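Local coordinates for protein AggB (Escherichia coli, PDB 4PHX) that is the minor subunit of type I aggregative adherence fimbriae, an Ig-like protein completed by donor-strand complementation that probably sits at the fibre tip, at residues D33-A41 with I66-I76. Residues are numbered along the deposited sequence; the frame is centred on the assembly and turned at random.
Sequences DGFHIWINA and IGGGGWSSSLI
I37 lays its CD1 over one face of the W71 indole. The methyl sits 3.8 Å from the centroid of the W71 six-membered ring, 12° off the normal, a close CH-pi contact. The two side chains cross at about a right angle. I37 CG1 lies between the backbone N and the carbonyl carbon (chi1 63°), and the extended second torsion then carries CD1 over the ring. F35 reaches the same indole only through its CB, 3.9 Å from W71 CZ3; its phenyl ring turns away and packs on C28. W71 NE1 is hydrogen-bonded to the backbone O of I92, which should restrain the rotation of the indole, and R84 adds a cation-pi contact.

I66, on strand 61-67, fits against I37 and I39 of strand 34-39. I66 CD1 lies 3.7 Å from I39 CG1 and 4.1 Å from I37 CG1. Both I66 torsions are extended (chi1 -167°), bringing CD1 to both.

The CB of H36 points away from segment 66-76, yet its imidazole meets I76. I76 CD1 stands over one face of the H36 imidazole, 4.0 Å from the H36 ring centroid and offset toward the rim. W38 CZ3 covers the opposite face. H36 ND1 has a weak hydrogen bond to E115 OE1.

A type II turn, G68 to W71, closed by W71 N to G68 O at 2.9 Å, links the two sheets. H36 and I76 meet on the outer face of one sheet, across strand 82-85. I37 and I39 against I66, with W71 at the edge, form core packing between facing sheets, characteristic of the Ig-like beta sandwich of fimbrial subunits.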
ATOM      1  N   ASP B  33     -25.128 -24.073 -18.027  1.00 51.93           N
ATOM      2  CA  ASP B  33     -23.680 -24.103 -18.071  1.00 58.07           C
ATOM      3  C   ASP B  33     -23.024 -22.808 -17.592  1.00 54.73           C
ATOM      4  O   ASP B  33     -21.826 -22.597 -17.805  1.00 55.76           O
ATOM      5  CB  ASP B  33     -23.195 -24.455 -19.479  1.00 61.50           C
ATOM      6  CG  ASP B  33     -23.322 -25.923 -19.785  1.00 60.35           C
ATOM      7  OD1 ASP B  33     -22.371 -26.683 -19.498  1.00 66.19           O
ATOM      8  OD2 ASP B  33     -24.372 -26.316 -20.322  1.00 67.83           O
ATOM      9  N   GLY B  34     -23.796 -21.945 -16.945  1.00 49.64           N
ATOM     10  CA  GLY B  34     -23.228 -20.694 -16.479  1.00 51.51           C
ATOM     11  C   GLY B  34     -24.183 -19.732 -15.806  1.00 46.26           C
ATOM     12  O   GLY B  34     -25.380 -20.005 -15.723  1.00 49.89           O
ATOM     13  N   PHE B  35     -23.634 -18.629 -15.295  1.00 41.74           N
ATOM     14  CA  PHE B  35     -24.402 -17.589 -14.609  1.00 40.28           C
ATOM     15  C   PHE B  35     -23.972 -16.211 -15.110  1.00 42.12           C
ATOM     16  O   PHE B  35     -22.820 -15.988 -15.467  1.00 40.44           O
ATOM     17  CB  PHE B  35     -24.191 -17.583 -13.098  1.00 36.20           C
ATOM     18  CG  PHE B  35     -24.457 -18.889 -12.400  1.00 40.37           C
ATOM     19  CD1 PHE B  35     -23.444 -19.822 -12.236  1.00 46.83           C
ATOM     20  CD2 PHE B  35     -25.686 -19.140 -11.815  1.00 41.44           C
ATOM     21  CE1 PHE B  35     -23.681 -21.015 -11.543  1.00 47.54           C
ATOM     22  CE2 PHE B  35     -25.920 -20.318 -11.118  1.00 37.10           C
ATOM     23  CZ  PHE B  35     -24.924 -21.250 -10.986  1.00 43.56           C
ATOM     24  N   HIS B  36     -24.893 -15.269 -15.012  1.00 43.96           N
ATOM     25  CA  HIS B  36     -24.873 -14.036 -15.766  1.00 39.78           C
ATOM     26  C   HIS B  36     -25.672 -13.088 -14.904  1.00 35.99           C
ATOM     27  O   HIS B  36     -26.868 -13.322 -14.699  1.00 36.92           O
ATOM     28  CB  HIS B  36     -25.670 -14.384 -17.006  1.00 51.21           C
ATOM     29  CG  HIS B  36     -25.872 -13.271 -17.971  1.00 45.34           C
ATOM     30  ND1 HIS B  36     -26.958 -13.235 -18.815  1.00 42.89           N
ATOM     31  CD2 HIS B  36     -25.115 -12.192 -18.275  1.00 49.55           C
ATOM     32  CE1 HIS B  36     -26.869 -12.171 -19.593  1.00 44.94           C
ATOM     33  NE2 HIS B  36     -25.765 -11.519 -19.281  1.00 48.67           N
ATOM     34  N   ILE B  37     -25.040 -12.054 -14.362  1.00 34.69           N
ATOM     35  CA  ILE B  37     -25.762 -11.065 -13.551  1.00 35.99           C
ATOM     36  C   ILE B  37     -25.377  -9.648 -13.907  1.00 37.86           C
ATOM     37  O   ILE B  37     -24.312  -9.422 -14.462  1.00 42.12           O
ATOM     38  CB  ILE B  37     -25.502 -11.227 -12.025  1.00 32.17           C
ATOM     39  CG1 ILE B  37     -24.034 -10.998 -11.701  1.00 33.68           C
ATOM     40  CG2 ILE B  37     -25.937 -12.575 -11.534  1.00 32.75           C
ATOM     41  CD1 ILE B  37     -23.601 -11.564 -10.338  1.00 30.59           C
ATOM     42  N   TRP B  38     -26.231  -8.687 -13.558  1.00 32.27           N
ATOM     43  CA  TRP B  38     -25.878  -7.284 -13.695  1.00 32.67           C
ATOM     44  C   TRP B  38     -26.726  -6.446 -12.764  1.00 36.08           C
ATOM     45  O   TRP B  38     -27.690  -6.953 -12.179  1.00 36.05           O
ATOM     46  CB  TRP B  38     -26.024  -6.802 -15.144  1.00 30.70           C
ATOM     47  CG  TRP B  38     -27.389  -6.967 -15.716  1.00 37.22           C
ATOM     48  CD1 TRP B  38     -28.368  -6.012 -15.798  1.00 33.72           C
ATOM     49  CD2 TRP B  38     -27.944  -8.158 -16.301  1.00 34.58           C
ATOM     50  NE1 TRP B  38     -29.491  -6.539 -16.393  1.00 35.10           N
ATOM     51  CE2 TRP B  38     -29.257  -7.852 -16.710  1.00 34.81           C
ATOM     52  CE3 TRP B  38     -27.459  -9.452 -16.508  1.00 35.55           C
ATOM     53  CZ2 TRP B  38     -30.083  -8.785 -17.323  1.00 42.44           C
ATOM     54  CZ3 TRP B  38     -28.280 -10.382 -17.117  1.00 40.03           C
ATOM     55  CH2 TRP B  38     -29.581 -10.049 -17.517  1.00 44.06           C
ATOM     56  N   ILE B  39     -26.369  -5.173 -12.604  1.00 27.66           N
ATOM     57  CA  ILE B  39     -27.228  -4.278 -11.850  1.00 30.78           C
ATOM     58  C   ILE B  39     -27.989  -3.396 -12.818  1.00 35.69           C
ATOM     59  O   ILE B  39     -27.409  -2.924 -13.801  1.00 36.73           O
ATOM     60  CB  ILE B  39     -26.430  -3.366 -10.930  1.00 36.86           C
ATOM     61  CG1 ILE B  39     -25.645  -4.197  -9.903  1.00 34.16           C
ATOM     62  CG2 ILE B  39     -27.362  -2.311 -10.274  1.00 35.25           C
ATOM     63  CD1 ILE B  39     -24.918  -3.358  -8.891  1.00 35.35           C
ATOM     64  N   ASN B  40     -29.273  -3.152 -12.559  1.00 32.96           N
ATOM     65  CA  ASN B  40     -30.016  -2.178 -13.387  1.00 39.18           C
ATOM     66  C   ASN B  40     -29.850  -0.745 -12.904  1.00 37.34           C
ATOM     67  O   ASN B  40     -30.671  -0.223 -12.147  1.00 40.95           O
ATOM     68  CB  ASN B  40     -31.490  -2.524 -13.478  1.00 33.67           C
ATOM     69  CG  ASN B  40     -31.710  -3.923 -13.944  1.00 36.69           C
ATOM     70  OD1 ASN B  40     -31.382  -4.269 -15.076  1.00 38.02           O
ATOM     71  ND2 ASN B  40     -32.253  -4.750 -13.068  1.00 36.05           N
ATOM     72  N   ALA B  41     -28.757  -0.129 -13.324  1.00 39.61           N
ATOM     73  CA  ALA B  41     -28.446   1.238 -12.947  1.00 40.61           C
ATOM     74  C   ALA B  41     -27.478   1.766 -13.991  1.00 41.65           C
ATOM     75  O   ALA B  41     -26.945   0.994 -14.790  1.00 45.12           O
ATOM     76  CB  ALA B  41     -27.834   1.271 -11.586  1.00 36.84           C
ATOM     77  N   ILE B  66     -20.135  -5.096  -9.226  1.00 41.10           N
ATOM     78  CA  ILE B  66     -20.766  -6.368  -8.951  1.00 39.41           C
ATOM     79  C   ILE B  66     -19.949  -7.547  -9.465  1.00 33.90           C
ATOM     80  O   ILE B  66     -19.340  -7.497 -10.521  1.00 33.04           O
ATOM     81  CB  ILE B  66     -22.195  -6.411  -9.529  1.00 35.06           C
ATOM     82  CG1 ILE B  66     -22.964  -7.607  -8.967  1.00 34.68           C
ATOM     83  CG2 ILE B  66     -22.146  -6.420 -11.063  1.00 31.69           C
ATOM     84  CD1 ILE B  66     -24.454  -7.642  -9.347  1.00 36.14           C
ATOM     85  N   GLY B  67     -19.963  -8.621  -8.697  1.00 36.57           N
ATOM     86  CA  GLY B  67     -19.325  -9.855  -9.111  1.00 39.77           C
ATOM     87  C   GLY B  67     -18.466 -10.391  -7.987  1.00 38.68           C
ATOM     88  O   GLY B  67     -18.986 -10.856  -6.982  1.00 36.82           O
ATOM     89  N   GLY B  68     -17.151 -10.277  -8.143  1.00 42.25           N
ATOM     90  CA  GLY B  68     -16.218 -10.764  -7.142  1.00 42.80           C
ATOM     91  C   GLY B  68     -15.531 -12.020  -7.627  1.00 46.18           C
ATOM     92  O   GLY B  68     -15.665 -12.389  -8.801  1.00 48.40           O
ATOM     93  N   GLY B  69     -14.821 -12.687  -6.717  1.00 53.81           N
ATOM     94  CA  GLY B  69     -14.109 -13.924  -7.010  1.00 48.88           C
ATOM     95  C   GLY B  69     -14.765 -14.891  -7.986  1.00 48.63           C
ATOM     96  O   GLY B  69     -15.760 -15.535  -7.665  1.00 54.21           O
ATOM     97  N   GLY B  70     -14.201 -14.981  -9.187  1.00 44.60           N
ATOM     98  CA  GLY B  70     -14.655 -15.929 -10.175  1.00 42.19           C
ATOM     99  C   GLY B  70     -15.702 -15.383 -11.127  1.00 46.33           C
ATOM    100  O   GLY B  70     -16.323 -16.154 -11.858  1.00 44.94           O
ATOM    101  N   TRP B  71     -15.899 -14.065 -11.122  1.00 46.56           N
ATOM    102  CA  TRP B  71     -16.857 -13.411 -12.012  1.00 39.26           C
ATOM    103  C   TRP B  71     -16.051 -12.569 -12.990  1.00 45.92           C
ATOM    104  O   TRP B  71     -15.260 -11.728 -12.583  1.00 54.96           O
ATOM    105  CB  TRP B  71     -17.854 -12.524 -11.226  1.00 38.41           C
ATOM    106  CG  TRP B  71     -18.805 -13.257 -10.253  1.00 39.43           C
ATOM    107  CD1 TRP B  71     -18.617 -13.455  -8.912  1.00 39.38           C
ATOM    108  CD2 TRP B  71     -20.071 -13.859 -10.566  1.00 39.76           C
ATOM    109  NE1 TRP B  71     -19.677 -14.142  -8.376  1.00 31.23           N
ATOM    110  CE2 TRP B  71     -20.575 -14.419  -9.372  1.00 38.02           C
ATOM    111  CE3 TRP B  71     -20.819 -13.996 -11.745  1.00 37.43           C
ATOM    112  CZ2 TRP B  71     -21.799 -15.096  -9.321  1.00 34.53           C
ATOM    113  CZ3 TRP B  71     -22.019 -14.680 -11.694  1.00 39.11           C
ATOM    114  CH2 TRP B  71     -22.506 -15.211 -10.487  1.00 33.86           C
ATOM    115  N   SER B  72     -16.238 -12.801 -14.282  1.00 50.64           N
ATOM    116  CA  SER B  72     -15.567 -12.011 -15.303  1.00 47.58           C
ATOM    117  C   SER B  72     -16.598 -11.110 -15.956  1.00 50.11           C
ATOM    118  O   SER B  72     -17.768 -11.496 -16.083  1.00 47.19           O
ATOM    119  CB  SER B  72     -14.910 -12.914 -16.357  1.00 48.50           C
ATOM    120  OG  SER B  72     -14.052 -13.859 -15.747  1.00 54.18           O
ATOM    121  N   SER B  73     -16.163  -9.915 -16.361  1.00 49.77           N
ATOM    122  CA  SER B  73     -17.034  -8.953 -17.015  1.00 47.62           C
ATOM    123  C   SER B  73     -17.541  -9.566 -18.310  1.00 50.53           C
ATOM    124  O   SER B  73     -16.788 -10.264 -18.988  1.00 55.47           O
ATOM    125  CB  SER B  73     -16.266  -7.668 -17.301  1.00 51.92           C
ATOM    126  OG  SER B  73     -15.822  -7.051 -16.107  1.00 59.34           O
ATOM    127  N   SER B  74     -18.797  -9.324 -18.671  1.00 49.07           N
ATOM    128  CA  SER B  74     -19.349 -10.002 -19.854  1.00 51.14           C
ATOM    129  C   SER B  74     -20.318  -9.205 -20.747  1.00 54.06           C
ATOM    130  O   SER B  74     -20.874  -8.182 -20.344  1.00 50.16           O
ATOM    131  CB  SER B  74     -19.967 -11.365 -19.471  1.00 45.93           C
ATOM    132  OG  SER B  74     -21.055 -11.212 -18.584  1.00 40.09           O
ATOM    133  N   LEU B  75     -20.511  -9.721 -21.963  1.00 53.83           N
ATOM    134  CA  LEU B  75     -21.323  -9.085 -22.981  1.00 53.25           C
ATOM    135  C   LEU B  75     -22.016 -10.181 -23.783  1.00 57.53           C
ATOM    136  O   LEU B  75     -21.493 -10.663 -24.789  1.00 58.83           O
ATOM    137  CB  LEU B  75     -20.446  -8.217 -23.892  1.00 59.99           C
ATOM    138  CG  LEU B  75     -21.083  -7.315 -24.961  1.00 63.86           C
ATOM    139  CD1 LEU B  75     -21.123  -7.993 -26.335  1.00 62.22           C
ATOM    140  CD2 LEU B  75     -22.464  -6.850 -24.528  1.00 55.04           C
ATOM    141  N   ILE B  76     -23.198 -10.573 -23.328  1.00 57.08           N
ATOM    142  CA  ILE B  76     -23.875 -11.737 -23.873  1.00 52.43           C
ATOM    143  C   ILE B  76     -25.233 -11.382 -24.498  1.00 60.28           C
ATOM    144  O   ILE B  76     -26.220 -11.192 -23.787  1.00 60.00           O
ATOM    145  CB  ILE B  76     -24.076 -12.792 -22.769  1.00 49.71           C
ATOM    146  CG1 ILE B  76     -22.746 -13.126 -22.090  1.00 48.90           C
ATOM    147  CG2 ILE B  76     -24.735 -14.034 -23.326  1.00 53.09           C
ATOM    148  CD1 ILE B  76     -22.905 -13.908 -20.806  1.00 46.88           C
TER